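Local coordinates for protein chitinase (Paenibacillus sp. FPU-7, PDB 5GZT) that probably hydrolyses internal beta-1,4 linkages between N-acetylglucosamine units of chitin and chitodextrins, as an endo-acting family 18 chitinase, at residues V316-I319 with K320-A323. Residues are numbered along the deposited sequence; the frame is centred on the assembly and turned at random.
Sequences VVTI and KEDA
Glu321 folds back over Val317 and Thr318 where strand 315-318 runs into a 3-10 turn, in a family 18 glycosyl hydrolase (TIM-barrel) domain; this strand pairs antiparallel with barrel strand 303-312. Two successive i to i+3 bonds shape the turn: Glu321 N to Thr318 O (3.0 Å) and Asp322 N to Ile319 O (2.9 Å). Glu321 CB also lies close over the first of these carbonyls, 3.4 Å from Thr318 O. The Glu321 chain, extended beyond CG, crosses Val317 at a slant. CG sits beside its own backbone N (chi1 -60°), which sends the chain back toward the strand, and OE1 comes to 3.5 Å from Val317 CG1 while Glu321 CB rests against Val317 CG2. Thr318 and Lys320 lie alongside each other and point the same way, with Thr318 OG1 3.4 Å from Lys320 CG; the lysine chain then bends at chi3 and carries NZ off to Asn342 O. The Ile319 side chain packs on Ala285, Trp286 and Arg310. Asp322 is the N-cap of helix 323-326: OD1 makes a weak bond to Lys324 N and OD2 a salt bridge with Arg310 on strand 303-312. One water ties the Glu321 carboxylate to the strand, accepting from Thr318 N at 2.9 Å and donating to Glu321 OE2 at 2.7 Å.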
ATOM      1  N   VAL B 316      13.581  20.727  -3.814  1.00 41.25           N
ATOM      2  CA  VAL B 316      13.567  19.312  -3.618  1.00 43.77           C
ATOM      3  C   VAL B 316      14.720  18.627  -4.351  1.00 38.28           C
ATOM      4  O   VAL B 316      14.753  18.631  -5.582  1.00 38.70           O
ATOM      5  CB  VAL B 316      12.232  18.689  -4.105  1.00 40.59           C
ATOM      6  CG1 VAL B 316      12.240  17.160  -3.897  1.00 41.40           C
ATOM      7  CG2 VAL B 316      11.036  19.341  -3.404  1.00 41.68           C
ATOM      8  N   VAL B 317      15.542  17.912  -3.572  1.00 37.79           N
ATOM      9  CA  VAL B 317      16.781  17.265  -4.020  1.00 36.94           C
ATOM     10  C   VAL B 317      16.875  15.828  -3.545  1.00 37.30           C
ATOM     11  O   VAL B 317      16.210  15.453  -2.587  1.00 34.63           O
ATOM     12  CB  VAL B 317      17.988  17.992  -3.433  1.00 40.64           C
ATOM     13  CG1 VAL B 317      18.140  19.410  -4.054  1.00 41.90           C
ATOM     14  CG2 VAL B 317      17.912  18.091  -1.910  1.00 35.77           C
ATOM     15  N   THR B 318      17.694  15.026  -4.179  1.00 34.08           N
ATOM     16  CA  THR B 318      17.944  13.705  -3.651  1.00 36.01           C
ATOM     17  C   THR B 318      18.613  13.803  -2.246  1.00 36.89           C
ATOM     18  O   THR B 318      19.180  14.854  -1.857  1.00 31.76           O
ATOM     19  CB  THR B 318      18.797  12.861  -4.604  1.00 37.08           C
ATOM     20  OG1 THR B 318      20.000  13.547  -4.874  1.00 42.16           O
ATOM     21  CG2 THR B 318      18.118  12.575  -5.861  1.00 36.10           C
ATOM     22  N   ILE B 319      18.484  12.740  -1.430  1.00 33.13           N
ATOM     23  CA  ILE B 319      18.992  12.774  -0.033  1.00 30.93           C
ATOM     24  C   ILE B 319      20.527  12.960   0.042  1.00 30.73           C
ATOM     25  O   ILE B 319      21.057  13.575   0.971  1.00 31.55           O
ATOM     26  CB  ILE B 319      18.534  11.524   0.763  1.00 28.20           C
ATOM     27  CG1 ILE B 319      18.630  11.737   2.249  1.00 31.79           C
ATOM     28  CG2 ILE B 319      19.255  10.271   0.299  1.00 30.83           C
ATOM     29  CD1 ILE B 319      17.988  10.577   3.069  1.00 32.05           C
ATOM     30  N   LYS B 320      21.235  12.466  -0.951  1.00 30.84           N
ATOM     31  CA  LYS B 320      22.700  12.750  -1.032  1.00 37.52           C
ATOM     32  C   LYS B 320      23.071  14.214  -1.038  1.00 38.72           C
ATOM     33  O   LYS B 320      24.183  14.567  -0.656  1.00 37.91           O
ATOM     34  CB  LYS B 320      23.351  12.063  -2.249  1.00 35.88           C
ATOM     35  CG  LYS B 320      22.992  12.704  -3.580  1.00 39.93           C
ATOM     36  CD  LYS B 320      23.281  11.794  -4.770  1.00 39.51           C
ATOM     37  CE  LYS B 320      24.779  11.549  -4.895  1.00 41.79           C
ATOM     38  NZ  LYS B 320      25.195  10.298  -5.626  1.00 45.99           N
ATOM     39  N   GLU B 321      22.121  15.071  -1.394  1.00 40.94           N
ATOM     40  CA  GLU B 321      22.323  16.517  -1.386  1.00 38.38           C
ATOM     41  C   GLU B 321      21.917  17.195  -0.129  1.00 38.05           C
ATOM     42  O   GLU B 321      21.889  18.415  -0.089  1.00 37.67           O
ATOM     43  CB  GLU B 321      21.569  17.099  -2.559  1.00 36.52           C
ATOM     44  CG  GLU B 321      22.079  16.511  -3.882  1.00 44.96           C
ATOM     45  CD  GLU B 321      21.545  17.218  -5.120  1.00 57.75           C
ATOM     46  OE1 GLU B 321      21.358  18.472  -5.079  1.00 66.44           O
ATOM     47  OE2 GLU B 321      21.310  16.512  -6.132  1.00 66.69           O
ATOM     48  N   ASP B 322      21.588  16.434   0.906  1.00 38.31           N
ATOM     49  CA  ASP B 322      21.095  17.003   2.182  1.00 41.53           C
ATOM     50  C   ASP B 322      22.188  16.860   3.200  1.00 45.81           C
ATOM     51  O   ASP B 322      22.412  15.748   3.700  1.00 38.22           O
ATOM     52  CB  ASP B 322      19.820  16.267   2.703  1.00 38.72           C
ATOM     53  CG  ASP B 322      19.299  16.845   4.008  1.00 41.52           C
ATOM     54  OD1 ASP B 322      19.830  17.881   4.456  1.00 43.70           O
ATOM     55  OD2 ASP B 322      18.330  16.298   4.592  1.00 47.07           O
ATOM     56  N   ALA B 323      22.845  17.971   3.544  1.00 44.64           N
ATOM     57  CA  ALA B 323      24.086  17.906   4.345  1.00 43.76           C
ATOM     58  C   ALA B 323      23.824  17.523   5.763  1.00 44.81           C
ATOM     59  O   ALA B 323      24.719  17.026   6.435  1.00 43.75           O
ATOM     60  CB  ALA B 323      24.847  19.228   4.339  1.00 40.17           C
TER
HETATM   61  O   HOH W   1      18.694  16.090  -6.655  1.00 41.04           O